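Local structure of transcriptional regulator, ROK family (Vibrio cholerae O1 biovar eltor, 1Z05) at residues G116-L124 against I133-E141; Q232-I240 against A248-V256. The protein probably binds DNA as a zinc-containing transcriptional regulator of the ROK family, a homologue of Escherichia coli Mlc with a likely role in carbohydrate metabolism. All blocks are in the same frame, centred on the assembly; numbering follows the deposited sequence.

How the contacts relate
Two antiparallel hairpins, one in each of the chain's two five-stranded mixed sheets, are compared here. Contact 1 (116-124 with 133-141) includes the outermost strand 131-138 of its sheet and is only partly buried: one side is largely apolar and packs against helix 144-161, the other carries a lysine over a tyrosine and leads to sulfate at the turn. Contact 2 (232-240 with 248-256) lies nearer the centre of the chain, is largely buried, and combines backbone bonds with aliphatic side chains and one water; of its touching residues the two exposed ones, D235 and D253, lie at the turn end. The two share no strand, and their centres stand about 28 Å apart.

Contact 1. Residues G116-L124 against I133-E141; sequences GRGYLTIAL and IDTKIDIHE. With SO4 (sulfate ion), chain C; SO4 (sulfate ion), chain D.
The edge hairpin of a mixed five-stranded sheet, as in the ASKHA fold to which ROK proteins belong, joins strand 119-124 to strand 133-138, and Y119 and K136 meet across it, diagonally on one face. K136 starts with CG anti to its backbone N (chi1 -172°) and stays extended to the end, which lays CE over the tyrosine ring, 3.7 Å from the centroid. NZ follows at 4.5 Å from the centroid of the Y119 ring, only 11° off the normal, a cation-pi contact added to the CH-pi one. The opposite ring face rests on G116 CA.

At the ring edge, and in its plane, Y119 OH donates to O1 of the chain C sulfate at 2.8 Å. R117 N binds O4 of the same ion at 2.9 Å. The guanidinium reaches the chain D sulfate through R117 NH2, bonded to O4 of that ion at 3.1 Å. R114 also binds sulfate here, and its NE bonds to Y119 OH.

The other face is mainly apolar. I122 CD1 meets I137 CD1 at 3.9 Å and L124 CD2 meets I133 CD1, while T135 OG1 is the polar exception, with a weak bond to I122 O. Just past the strand end, I139 CG1 packs beside L120 CB; helix 144-161 covers I122, I137 and I139. Paired backbone bonds tie L120 to I137, I122 to T135 and L124 to I133. Beyond L120 and I137, I139 N reaches G118 O at 2.8 Å from 49° above the carbonyl plane, within the type II turn G116-Y119 that leads from strand 108-116 into strand 119-126.

The sulfates probably come from the crystallisation liquor, but their grip by arginines, a tyrosine hydroxyl and a backbone N-H is consistent with a local environment that could accept an oxyanion.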
ATOM      1  N   GLY A 116      -1.547  -1.193 -26.799  1.00 38.82           N
ATOM      2  CA  GLY A 116      -1.221   0.227 -26.804  1.00 37.68           C
ATOM      3  C   GLY A 116      -2.245   1.012 -27.597  1.00 37.83           C
ATOM      4  O   GLY A 116      -3.233   0.447 -28.069  1.00 36.96           O
ATOM      5  N   ARG A 117      -2.006   2.314 -27.753  1.00 36.50           N
ATOM      6  CA  ARG A 117      -2.938   3.190 -28.463  1.00 36.60           C
ATOM      7  C   ARG A 117      -2.859   2.976 -29.969  1.00 36.77           C
ATOM      8  O   ARG A 117      -1.975   3.511 -30.643  1.00 36.39           O
ATOM      9  CB  ARG A 117      -2.691   4.659 -28.102  1.00 36.21           C
ATOM     10  CG  ARG A 117      -2.950   4.974 -26.630  1.00 38.45           C
ATOM     11  CD  ARG A 117      -2.277   6.271 -26.212  1.00 38.86           C
ATOM     12  NE  ARG A 117      -2.747   6.753 -24.909  1.00 42.63           N
ATOM     13  CZ  ARG A 117      -2.274   6.351 -23.733  1.00 45.36           C
ATOM     14  NH1 ARG A 117      -1.303   5.440 -23.665  1.00 46.65           N
ATOM     15  NH2 ARG A 117      -2.771   6.868 -22.614  1.00 46.07           N
ATOM     16  N   GLY A 118      -3.779   2.169 -30.483  1.00 37.42           N
ATOM     17  CA  GLY A 118      -3.840   1.874 -31.905  1.00 37.63           C
ATOM     18  C   GLY A 118      -2.950   0.731 -32.352  1.00 37.33           C
ATOM     19  O   GLY A 118      -2.771   0.514 -33.549  1.00 35.70           O
ATOM     20  N   TYR A 119      -2.398  -0.012 -31.399  1.00 38.07           N
ATOM     21  CA  TYR A 119      -1.579  -1.175 -31.734  1.00 38.45           C
ATOM     22  C   TYR A 119      -1.604  -2.286 -30.685  1.00 38.72           C
ATOM     23  O   TYR A 119      -2.013  -2.082 -29.537  1.00 37.55           O
ATOM     24  CB  TYR A 119      -0.131  -0.761 -32.000  1.00 38.30           C
ATOM     25  CG  TYR A 119       0.614  -0.309 -30.764  1.00 39.87           C
ATOM     26  CD1 TYR A 119       1.290  -1.228 -29.952  1.00 40.92           C
ATOM     27  CD2 TYR A 119       0.644   1.041 -30.405  1.00 37.36           C
ATOM     28  CE1 TYR A 119       1.984  -0.807 -28.801  1.00 40.10           C
ATOM     29  CE2 TYR A 119       1.331   1.469 -29.277  1.00 38.38           C
ATOM     30  CZ  TYR A 119       1.995   0.543 -28.483  1.00 38.55           C
ATOM     31  OH  TYR A 119       2.668   0.982 -27.373  1.00 40.31           O
ATOM     32  N   LEU A 120      -1.147  -3.463 -31.106  1.00 38.00           N
ATOM     33  CA  LEU A 120      -0.983  -4.608 -30.232  1.00 38.41           C
ATOM     34  C   LEU A 120       0.405  -5.184 -30.446  1.00 38.31           C
ATOM     35  O   LEU A 120       0.793  -5.471 -31.581  1.00 38.75           O
ATOM     36  CB  LEU A 120      -2.047  -5.675 -30.524  1.00 37.55           C
ATOM     37  CG  LEU A 120      -1.858  -7.049 -29.856  1.00 40.55           C
ATOM     38  CD1 LEU A 120      -2.021  -6.945 -28.332  1.00 42.68           C
ATOM     39  CD2 LEU A 120      -2.814  -8.093 -30.434  1.00 40.51           C
ATOM     40  N   THR A 121       1.151  -5.334 -29.358  1.00 37.82           N
ATOM     41  CA  THR A 121       2.460  -5.984 -29.405  1.00 38.05           C
ATOM     42  C   THR A 121       2.368  -7.380 -28.797  1.00 37.61           C
ATOM     43  O   THR A 121       1.832  -7.554 -27.706  1.00 37.76           O
ATOM     44  CB  THR A 121       3.558  -5.144 -28.716  1.00 37.82           C
ATOM     45  OG1 THR A 121       3.727  -3.915 -29.435  1.00 41.96           O
ATOM     46  CG2 THR A 121       4.899  -5.897 -28.709  1.00 37.06           C
ATOM     47  N   ILE A 122       2.857  -8.377 -29.528  1.00 36.78           N
ATOM     48  CA  ILE A 122       2.912  -9.733 -29.007  1.00 37.54           C
ATOM     49  C   ILE A 122       4.372 -10.153 -29.040  1.00 38.67           C
ATOM     50  O   ILE A 122       5.021 -10.069 -30.081  1.00 39.45           O
ATOM     51  CB  ILE A 122       2.021 -10.736 -29.812  1.00 37.31           C
ATOM     52  CG1 ILE A 122       0.556 -10.267 -29.819  1.00 38.22           C
ATOM     53  CG2 ILE A 122       2.124 -12.141 -29.207  1.00 35.51           C
ATOM     54  CD1 ILE A 122      -0.365 -11.032 -30.787  1.00 38.47           C
ATOM     55  N   ALA A 123       4.897 -10.559 -27.889  1.00 39.05           N
ATOM     56  CA  ALA A 123       6.274 -11.015 -27.813  1.00 38.01           C
ATOM     57  C   ALA A 123       6.310 -12.390 -27.178  1.00 38.95           C
ATOM     58  O   ALA A 123       5.547 -12.678 -26.256  1.00 38.88           O
ATOM     59  CB  ALA A 123       7.130 -10.037 -27.017  1.00 38.65           C
ATOM     60  N   LEU A 124       7.182 -13.244 -27.690  1.00 38.14           N
ATOM     61  CA  LEU A 124       7.462 -14.526 -27.060  1.00 37.25           C
ATOM     62  C   LEU A 124       8.727 -14.363 -26.227  1.00 37.34           C
ATOM     63  O   LEU A 124       9.752 -13.891 -26.737  1.00 37.62           O
ATOM     64  CB  LEU A 124       7.633 -15.618 -28.124  1.00 37.94           C
ATOM     65  CG  LEU A 124       8.044 -17.027 -27.674  1.00 38.90           C
ATOM     66  CD1 LEU A 124       6.918 -17.731 -26.927  1.00 35.94           C
ATOM     67  CD2 LEU A 124       8.485 -17.844 -28.884  1.00 37.22           C
ATOM     68  N   ILE A 133      10.939 -13.390 -29.755  1.00 39.87           N
ATOM     69  CA  ILE A 133      10.268 -12.853 -30.947  1.00 41.65           C
ATOM     70  C   ILE A 133       9.360 -11.734 -30.495  1.00 41.29           C
ATOM     71  O   ILE A 133       8.721 -11.855 -29.467  1.00 40.36           O
ATOM     72  CB  ILE A 133       9.344 -13.900 -31.620  1.00 42.07           C
ATOM     73  CG1 ILE A 133      10.087 -15.197 -31.940  1.00 45.11           C
ATOM     74  CG2 ILE A 133       8.671 -13.312 -32.889  1.00 46.08           C
ATOM     75  CD1 ILE A 133       9.161 -16.362 -32.227  1.00 49.09           C
ATOM     76  N   ASP A 134       9.274 -10.655 -31.265  1.00 41.97           N
ATOM     77  CA  ASP A 134       8.236  -9.663 -31.002  1.00 44.85           C
ATOM     78  C   ASP A 134       7.701  -9.020 -32.269  1.00 44.58           C
ATOM     79  O   ASP A 134       8.446  -8.767 -33.222  1.00 45.16           O
ATOM     80  CB  ASP A 134       8.691  -8.610 -29.986  1.00 46.67           C
ATOM     81  CG  ASP A 134       9.792  -7.729 -30.508  1.00 51.86           C
ATOM     82  OD1 ASP A 134      10.639  -8.211 -31.295  1.00 58.72           O
ATOM     83  OD2 ASP A 134       9.815  -6.542 -30.116  1.00 59.93           O
ATOM     84  N   THR A 135       6.395  -8.788 -32.276  1.00 44.19           N
ATOM     85  CA  THR A 135       5.728  -8.196 -33.416  1.00 44.18           C
ATOM     86  C   THR A 135       4.775  -7.127 -32.927  1.00 42.59           C
ATOM     87  O   THR A 135       4.114  -7.292 -31.896  1.00 42.03           O
ATOM     88  CB  THR A 135       4.943  -9.245 -34.235  1.00 44.77           C
ATOM     89  OG1 THR A 135       4.062  -9.975 -33.367  1.00 47.76           O
ATOM     90  CG2 THR A 135       5.902 -10.214 -34.913  1.00 49.41           C
ATOM     91  N   LYS A 136       4.722  -6.032 -33.677  1.00 40.39           N
ATOM     92  CA  LYS A 136       3.799  -4.950 -33.414  1.00 39.83           C
ATOM     93  C   LYS A 136       2.784  -4.918 -34.552  1.00 39.73           C
ATOM     94  O   LYS A 136       3.152  -4.885 -35.729  1.00 37.73           O
ATOM     95  CB  LYS A 136       4.559  -3.629 -33.309  1.00 40.40           C
ATOM     96  CG  LYS A 136       3.724  -2.442 -32.842  1.00 41.24           C
ATOM     97  CD  LYS A 136       4.589  -1.202 -32.727  1.00 44.41           C
ATOM     98  CE  LYS A 136       3.761   0.025 -32.374  1.00 50.07           C
ATOM     99  NZ  LYS A 136       4.559   1.284 -32.419  1.00 51.22           N
ATOM    100  N   ILE A 137       1.509  -4.937 -34.178  1.00 40.03           N
ATOM    101  CA  ILE A 137       0.393  -5.025 -35.119  1.00 40.09           C
ATOM    102  C   ILE A 137      -0.474  -3.788 -34.942  1.00 40.28           C
ATOM    103  O   ILE A 137      -0.965  -3.524 -33.841  1.00 38.58           O
ATOM    104  CB  ILE A 137      -0.463  -6.297 -34.832  1.00 40.59           C
ATOM    105  CG1 ILE A 137       0.403  -7.564 -34.898  1.00 44.03           C
ATOM    106  CG2 ILE A 137      -1.642  -6.405 -35.804  1.00 41.38           C
ATOM    107  CD1 ILE A 137       0.176  -8.541 -33.730  1.00 44.78           C
ATOM    108  N   ASP A 138      -0.666  -3.033 -36.022  1.00 40.36           N
ATOM    109  CA  ASP A 138      -1.555  -1.876 -35.985  1.00 41.58           C
ATOM    110  C   ASP A 138      -3.020  -2.296 -35.898  1.00 41.26           C
ATOM    111  O   ASP A 138      -3.460  -3.210 -36.602  1.00 41.06           O
ATOM    112  CB  ASP A 138      -1.305  -0.950 -37.179  1.00 41.90           C
ATOM    113  CG  ASP A 138      -0.083  -0.050 -36.977  1.00 45.79           C
ATOM    114  OD1 ASP A 138       0.301   0.213 -35.809  1.00 47.33           O
ATOM    115  OD2 ASP A 138       0.494   0.401 -37.991  1.00 49.64           O
ATOM    116  N   ILE A 139      -3.754  -1.620 -35.017  1.00 41.17           N
ATOM    117  CA  ILE A 139      -5.121  -1.976 -34.653  1.00 41.68           C
ATOM    118  C   ILE A 139      -5.986  -0.743 -34.880  1.00 41.71           C
ATOM    119  O   ILE A 139      -5.767   0.287 -34.251  1.00 41.20           O
ATOM    120  CB  ILE A 139      -5.195  -2.409 -33.143  1.00 43.23           C
ATOM    121  CG1 ILE A 139      -4.291  -3.622 -32.855  1.00 42.73           C
ATOM    122  CG2 ILE A 139      -6.629  -2.680 -32.691  1.00 44.84           C
ATOM    123  CD1 ILE A 139      -4.520  -4.830 -33.761  1.00 43.68           C
ATOM    124  N   HIS A 140      -6.965  -0.850 -35.772  0.50 41.91           N
ATOM    125  CA  HIS A 140      -7.830   0.289 -36.073  0.50 42.52           C
ATOM    126  C   HIS A 140      -9.246   0.113 -35.514  0.50 42.09           C
ATOM    127  O   HIS A 140     -10.129   0.936 -35.757  0.50 41.39           O
ATOM    128  CB  HIS A 140      -7.813   0.594 -37.576  0.50 43.13           C
ATOM    129  CG  HIS A 140      -6.430   0.746 -38.134  0.50 45.88           C
ATOM    130  ND1 HIS A 140      -5.856  -0.186 -38.972  0.50 47.67           N
ATOM    131  CD2 HIS A 140      -5.491   1.704 -37.941  0.50 47.02           C
ATOM    132  CE1 HIS A 140      -4.634   0.202 -39.289  0.50 48.25           C
ATOM    133  NE2 HIS A 140      -4.387   1.345 -38.675  0.50 47.41           N
ATOM    134  N   GLU A 141      -9.436  -0.955 -34.740  1.00 41.55           N
ATOM    135  CA  GLU A 141     -10.681  -1.179 -34.008  1.00 41.20           C
ATOM    136  C   GLU A 141     -10.741  -0.263 -32.793  1.00 41.31           C
ATOM    137  O   GLU A 141      -9.703   0.072 -32.211  1.00 41.01           O
ATOM    138  CB  GLU A 141     -10.795  -2.640 -33.571  1.00 40.48           C
ATOM    139  CG  GLU A 141     -10.993  -3.631 -34.734  1.00 42.09           C
ATOM    140  CD  GLU A 141      -9.683  -4.115 -35.364  1.00 43.15           C
ATOM    141  OE1 GLU A 141      -8.607  -3.548 -35.077  1.00 42.31           O
ATOM    142  OE2 GLU A 141      -9.731  -5.076 -36.157  1.00 46.40           O
TER
HETATM  143  S   SO4 C 407       1.273   4.255 -26.586  1.00 38.82           S
HETATM  144  O1  SO4 C 407       2.608   3.691 -26.743  1.00 37.36           O
HETATM  145  O2  SO4 C 407       1.259   5.264 -25.539  1.00 37.79           O
HETATM  146  O3  SO4 C 407       0.915   4.855 -27.871  1.00 42.30           O
HETATM  147  O4  SO4 C 407       0.328   3.203 -26.226  1.00 39.54           O
HETATM  148  S   SO4 D 408       0.282   6.964 -20.337  1.00 63.40           S
HETATM  149  O1  SO4 D 408       1.183   5.911 -19.876  1.00 64.30           O
HETATM  150  O2  SO4 D 408       0.634   8.221 -19.690  1.00 60.92           O
HETATM  151  O3  SO4 D 408       0.423   7.112 -21.781  1.00 66.95           O
HETATM  152  O4  SO4 D 408      -1.101   6.613 -20.033  1.00 62.70           O

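Contact 2. Residues Q232-I240 against A248-V256; sequences QDVDNSVLI and AGIVLDGRV
A buried antiparallel strand pair, S237-I240 against A248-V251, forms this contact at the centre of a mixed sheet, with strand 360-364 continuing it beyond 237-242. On one face A248 CB is the meeting point: V238 CG1 and I240 CD1 each approach it to 3.7 Å. V238 directs CG1 there by setting it anti to the backbone N (chi1 -178°). I250 CG1 lies farther along the same face, and helix 332-356 closes over V238, I240 and I250.

The opposite face carries S237, L239 and V251, with G249 across from L239. S237 OG lies against V251 CB at 3.6 Å and shares a hydrogen bond with a water, which donates to G249 O at 3.0 Å. That carbonyl also takes the nearly straight bond from L239 N (175°), so two donors grip one buried oxygen. Helix 217-228 covers L239.

These are the first two strands of the antiparallel three-strand meander (237-242, 246-252, 255-256) with which, as in other ASKHA proteins, a domain opens; a type I' turn, L252-R255, links the second to the third. Just before strand 237-242, the loop residue D235 receives a backbone bond from this turn: G254 N to D235 O at 2.8 Å, in the carbonyl plane and on a lone pair. D235 OD1 lies 3.5 Å from G254 CA. N236 packs on R260 of the second subunit, and L252 on I264 of that chain.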
ATOM      1  N   GLN A 232      16.081  -2.891  -8.393  1.00 37.74           N
ATOM      2  CA  GLN A 232      16.331  -4.213  -7.799  1.00 40.09           C
ATOM      3  C   GLN A 232      16.928  -4.173  -6.390  1.00 40.28           C
ATOM      4  O   GLN A 232      16.733  -5.107  -5.610  1.00 40.53           O
ATOM      5  CB  GLN A 232      17.281  -5.037  -8.672  1.00 39.90           C
ATOM      6  CG  GLN A 232      16.738  -5.428 -10.028  1.00 41.97           C
ATOM      7  CD  GLN A 232      17.749  -6.227 -10.819  1.00 42.48           C
ATOM      8  OE1 GLN A 232      18.015  -7.383 -10.508  1.00 41.38           O
ATOM      9  NE2 GLN A 232      18.315  -5.614 -11.847  1.00 42.58           N
ATOM     10  N   ASP A 233      17.627  -3.077  -6.092  0.70 40.99           N
ATOM     11  CA  ASP A 233      18.405  -2.898  -4.855  0.70 42.47           C
ATOM     12  C   ASP A 233      17.630  -2.368  -3.638  0.70 42.94           C
ATOM     13  O   ASP A 233      18.204  -2.235  -2.551  0.70 42.69           O
ATOM     14  CB  ASP A 233      19.615  -1.988  -5.127  0.70 42.43           C
ATOM     15  CG  ASP A 233      19.219  -0.580  -5.585  0.70 43.97           C
ATOM     16  OD1 ASP A 233      18.139  -0.406  -6.197  0.70 40.46           O
ATOM     17  OD2 ASP A 233      20.007   0.362  -5.342  0.70 45.97           O
ATOM     18  N   VAL A 234      16.350  -2.042  -3.827  1.00 43.05           N
ATOM     19  CA  VAL A 234      15.483  -1.558  -2.728  1.00 43.29           C
ATOM     20  C   VAL A 234      14.101  -2.211  -2.736  1.00 42.97           C
ATOM     21  O   VAL A 234      13.609  -2.617  -3.784  1.00 42.87           O
ATOM     22  CB  VAL A 234      15.315  -0.001  -2.732  1.00 42.57           C
ATOM     23  CG1 VAL A 234      16.670   0.716  -2.568  1.00 44.69           C
ATOM     24  CG2 VAL A 234      14.598   0.483  -3.984  1.00 43.26           C
ATOM     25  N   ASP A 235      13.474  -2.294  -1.567  1.00 42.91           N
ATOM     26  CA  ASP A 235      12.117  -2.838  -1.467  1.00 44.43           C
ATOM     27  C   ASP A 235      11.034  -1.757  -1.429  1.00 43.34           C
ATOM     28  O   ASP A 235       9.842  -2.068  -1.416  1.00 43.49           O
ATOM     29  CB  ASP A 235      11.991  -3.777  -0.260  1.00 45.60           C
ATOM     30  CG  ASP A 235      12.558  -5.169  -0.535  1.00 51.60           C
ATOM     31  OD1 ASP A 235      12.144  -5.815  -1.532  1.00 55.59           O
ATOM     32  OD2 ASP A 235      13.418  -5.617   0.253  1.00 56.66           O
ATOM     33  N   ASN A 236      11.464  -0.497  -1.408  1.00 42.30           N
ATOM     34  CA  ASN A 236      10.572   0.661  -1.365  1.00 42.65           C
ATOM     35  C   ASN A 236      11.017   1.707  -2.377  1.00 41.69           C
ATOM     36  O   ASN A 236      12.024   2.370  -2.182  1.00 40.76           O
ATOM     37  CB  ASN A 236      10.538   1.269   0.043  1.00 42.83           C
ATOM     38  CG  ASN A 236      10.063   0.282   1.086  1.00 45.71           C
ATOM     39  OD1 ASN A 236      10.837  -0.177   1.931  1.00 48.14           O
ATOM     40  ND2 ASN A 236       8.790  -0.077   1.017  1.00 45.16           N
ATOM     41  N   SER A 237      10.282   1.819  -3.476  1.00 40.82           N
ATOM     42  CA  SER A 237      10.649   2.732  -4.547  1.00 40.05           C
ATOM     43  C   SER A 237       9.415   3.291  -5.244  1.00 40.89           C
ATOM     44  O   SER A 237       8.294   2.772  -5.083  1.00 38.87           O
ATOM     45  CB  SER A 237      11.535   2.016  -5.577  1.00 40.37           C
ATOM     46  OG  SER A 237      10.821   0.953  -6.190  1.00 43.89           O
ATOM     47  N   VAL A 238       9.633   4.338  -6.039  1.00 39.02           N
ATOM     48  CA  VAL A 238       8.571   4.915  -6.836  1.00 38.92           C
ATOM     49  C   VAL A 238       9.092   5.115  -8.253  1.00 38.89           C
ATOM     50  O   VAL A 238      10.173   5.670  -8.449  1.00 38.28           O
ATOM     51  CB  VAL A 238       8.069   6.257  -6.251  1.00 39.27           C
ATOM     52  CG1 VAL A 238       6.909   6.809  -7.090  1.00 40.79           C
ATOM     53  CG2 VAL A 238       7.611   6.077  -4.800  1.00 43.55           C
ATOM     54  N   LEU A 239       8.328   4.625  -9.224  1.00 38.86           N
ATOM     55  CA  LEU A 239       8.582   4.896 -10.633  1.00 38.67           C
ATOM     56  C   LEU A 239       7.628   5.990 -11.085  1.00 38.84           C
ATOM     57  O   LEU A 239       6.411   5.853 -10.947  1.00 39.57           O
ATOM     58  CB  LEU A 239       8.392   3.626 -11.477  1.00 38.45           C
ATOM     59  CG  LEU A 239       8.346   3.812 -13.007  1.00 39.63           C
ATOM     60  CD1 LEU A 239       9.707   4.170 -13.580  1.00 35.34           C
ATOM     61  CD2 LEU A 239       7.796   2.571 -13.682  1.00 39.87           C
ATOM     62  N   ILE A 240       8.180   7.079 -11.614  1.00 38.63           N
ATOM     63  CA  ILE A 240       7.357   8.144 -12.171  1.00 39.67           C
ATOM     64  C   ILE A 240       7.306   8.046 -13.688  1.00 39.46           C
ATOM     65  O   ILE A 240       8.326   8.195 -14.380  1.00 39.65           O
ATOM     66  CB  ILE A 240       7.797   9.570 -11.713  1.00 40.06           C
ATOM     67  CG1 ILE A 240       7.936   9.633 -10.179  1.00 41.79           C
ATOM     68  CG2 ILE A 240       6.832  10.631 -12.272  1.00 38.56           C
ATOM     69  CD1 ILE A 240       6.610   9.499  -9.406  1.00 43.21           C
ATOM     70  N   ALA A 248       2.464   7.326 -10.807  1.00 42.16           N
ATOM     71  CA  ALA A 248       3.502   6.749  -9.989  1.00 42.45           C
ATOM     72  C   ALA A 248       3.171   5.273  -9.790  1.00 42.18           C
ATOM     73  O   ALA A 248       2.039   4.924  -9.448  1.00 41.25           O
ATOM     74  CB  ALA A 248       3.583   7.456  -8.659  1.00 41.05           C
ATOM     75  N   GLY A 249       4.162   4.422 -10.025  1.00 40.04           N
ATOM     76  CA  GLY A 249       4.070   3.011  -9.700  1.00 39.45           C
ATOM     77  C   GLY A 249       4.838   2.855  -8.406  1.00 38.98           C
ATOM     78  O   GLY A 249       6.052   3.037  -8.371  1.00 39.07           O
ATOM     79  N   ILE A 250       4.120   2.530  -7.339  1.00 38.00           N
ATOM     80  CA  ILE A 250       4.686   2.542  -5.993  1.00 38.52           C
ATOM     81  C   ILE A 250       4.973   1.114  -5.544  1.00 38.67           C
ATOM     82  O   ILE A 250       4.068   0.267  -5.500  1.00 37.13           O
ATOM     83  CB  ILE A 250       3.730   3.257  -5.005  1.00 39.00           C
ATOM     84  CG1 ILE A 250       3.535   4.722  -5.440  1.00 38.35           C
ATOM     85  CG2 ILE A 250       4.261   3.186  -3.568  1.00 38.56           C
ATOM     86  CD1 ILE A 250       2.168   5.287  -5.111  1.00 41.31           C
ATOM     87  N   VAL A 251       6.237   0.859  -5.225  1.00 38.15           N
ATOM     88  CA  VAL A 251       6.642  -0.420  -4.663  1.00 39.43           C
ATOM     89  C   VAL A 251       6.841  -0.242  -3.156  1.00 40.55           C
ATOM     90  O   VAL A 251       7.642   0.589  -2.707  1.00 39.37           O
ATOM     91  CB  VAL A 251       7.908  -1.012  -5.368  1.00 39.82           C
ATOM     92  CG1 VAL A 251       8.330  -2.350  -4.747  1.00 39.06           C
ATOM     93  CG2 VAL A 251       7.653  -1.192  -6.854  1.00 38.89           C
ATOM     94  N   LEU A 252       6.083  -1.015  -2.386  0.50 41.14           N
ATOM     95  CA  LEU A 252       6.178  -1.020  -0.933  0.50 42.83           C
ATOM     96  C   LEU A 252       6.394  -2.454  -0.457  0.50 44.10           C
ATOM     97  O   LEU A 252       5.629  -3.352  -0.809  0.50 43.14           O
ATOM     98  CB  LEU A 252       4.916  -0.408  -0.308  0.50 43.21           C
ATOM     99  CG  LEU A 252       4.791  -0.239   1.214  0.50 41.66           C
ATOM    100  CD1 LEU A 252       5.675   0.882   1.748  0.50 42.72           C
ATOM    101  CD2 LEU A 252       3.345   0.016   1.580  0.50 42.64           C
ATOM    102  N   ASP A 253       7.456  -2.658   0.326  1.00 46.19           N
ATOM    103  CA  ASP A 253       7.862  -3.993   0.824  1.00 48.46           C
ATOM    104  C   ASP A 253       8.026  -5.027  -0.288  1.00 48.25           C
ATOM    105  O   ASP A 253       7.642  -6.189  -0.131  1.00 50.32           O
ATOM    106  CB  ASP A 253       6.896  -4.507   1.905  1.00 50.38           C
ATOM    107  CG  ASP A 253       6.675  -3.501   3.024  1.00 55.48           C
ATOM    108  OD1 ASP A 253       7.650  -2.843   3.460  1.00 62.56           O
ATOM    109  OD2 ASP A 253       5.514  -3.365   3.473  1.00 62.70           O
ATOM    110  N   GLY A 254       8.566  -4.597  -1.426  1.00 46.67           N
ATOM    111  CA  GLY A 254       8.849  -5.515  -2.525  1.00 46.75           C
ATOM    112  C   GLY A 254       7.700  -5.811  -3.464  1.00 46.21           C
ATOM    113  O   GLY A 254       7.872  -6.539  -4.444  1.00 47.44           O
ATOM    114  N   ARG A 255       6.529  -5.242  -3.187  1.00 46.65           N
ATOM    115  CA  ARG A 255       5.359  -5.424  -4.055  1.00 44.89           C
ATOM    116  C   ARG A 255       4.747  -4.096  -4.484  1.00 43.71           C
ATOM    117  O   ARG A 255       4.750  -3.117  -3.732  1.00 42.17           O
ATOM    118  CB  ARG A 255       4.298  -6.316  -3.385  1.00 46.50           C
ATOM    119  CG  ARG A 255       4.686  -7.778  -3.236  0.60 45.51           C
ATOM    120  CD  ARG A 255       3.495  -8.623  -2.764  0.60 45.00           C
ATOM    121  NE  ARG A 255       2.707  -9.144  -3.878  0.60 42.16           N
ATOM    122  CZ  ARG A 255       2.984 -10.278  -4.520  0.60 42.93           C
ATOM    123  NH1 ARG A 255       4.033 -11.008  -4.164  0.60 40.99           N
ATOM    124  NH2 ARG A 255       2.219 -10.681  -5.525  0.60 41.74           N
ATOM    125  N   VAL A 256       4.233  -4.073  -5.708  1.00 42.29           N
ATOM    126  CA  VAL A 256       3.621  -2.878  -6.274  1.00 41.64           C
ATOM    127  C   VAL A 256       2.206  -2.702  -5.734  1.00 41.76           C
ATOM    128  O   VAL A 256       1.447  -3.670  -5.646  1.00 40.20           O
ATOM    129  CB  VAL A 256       3.576  -2.964  -7.811  1.00 42.54           C
ATOM    130  CG1 VAL A 256       2.953  -1.713  -8.416  1.00 39.41           C
ATOM    131  CG2 VAL A 256       4.986  -3.174  -8.358  1.00 44.63           C
TER
HETATM  132  O   HOH W   1       8.775   1.712  -8.206  1.00 42.61           O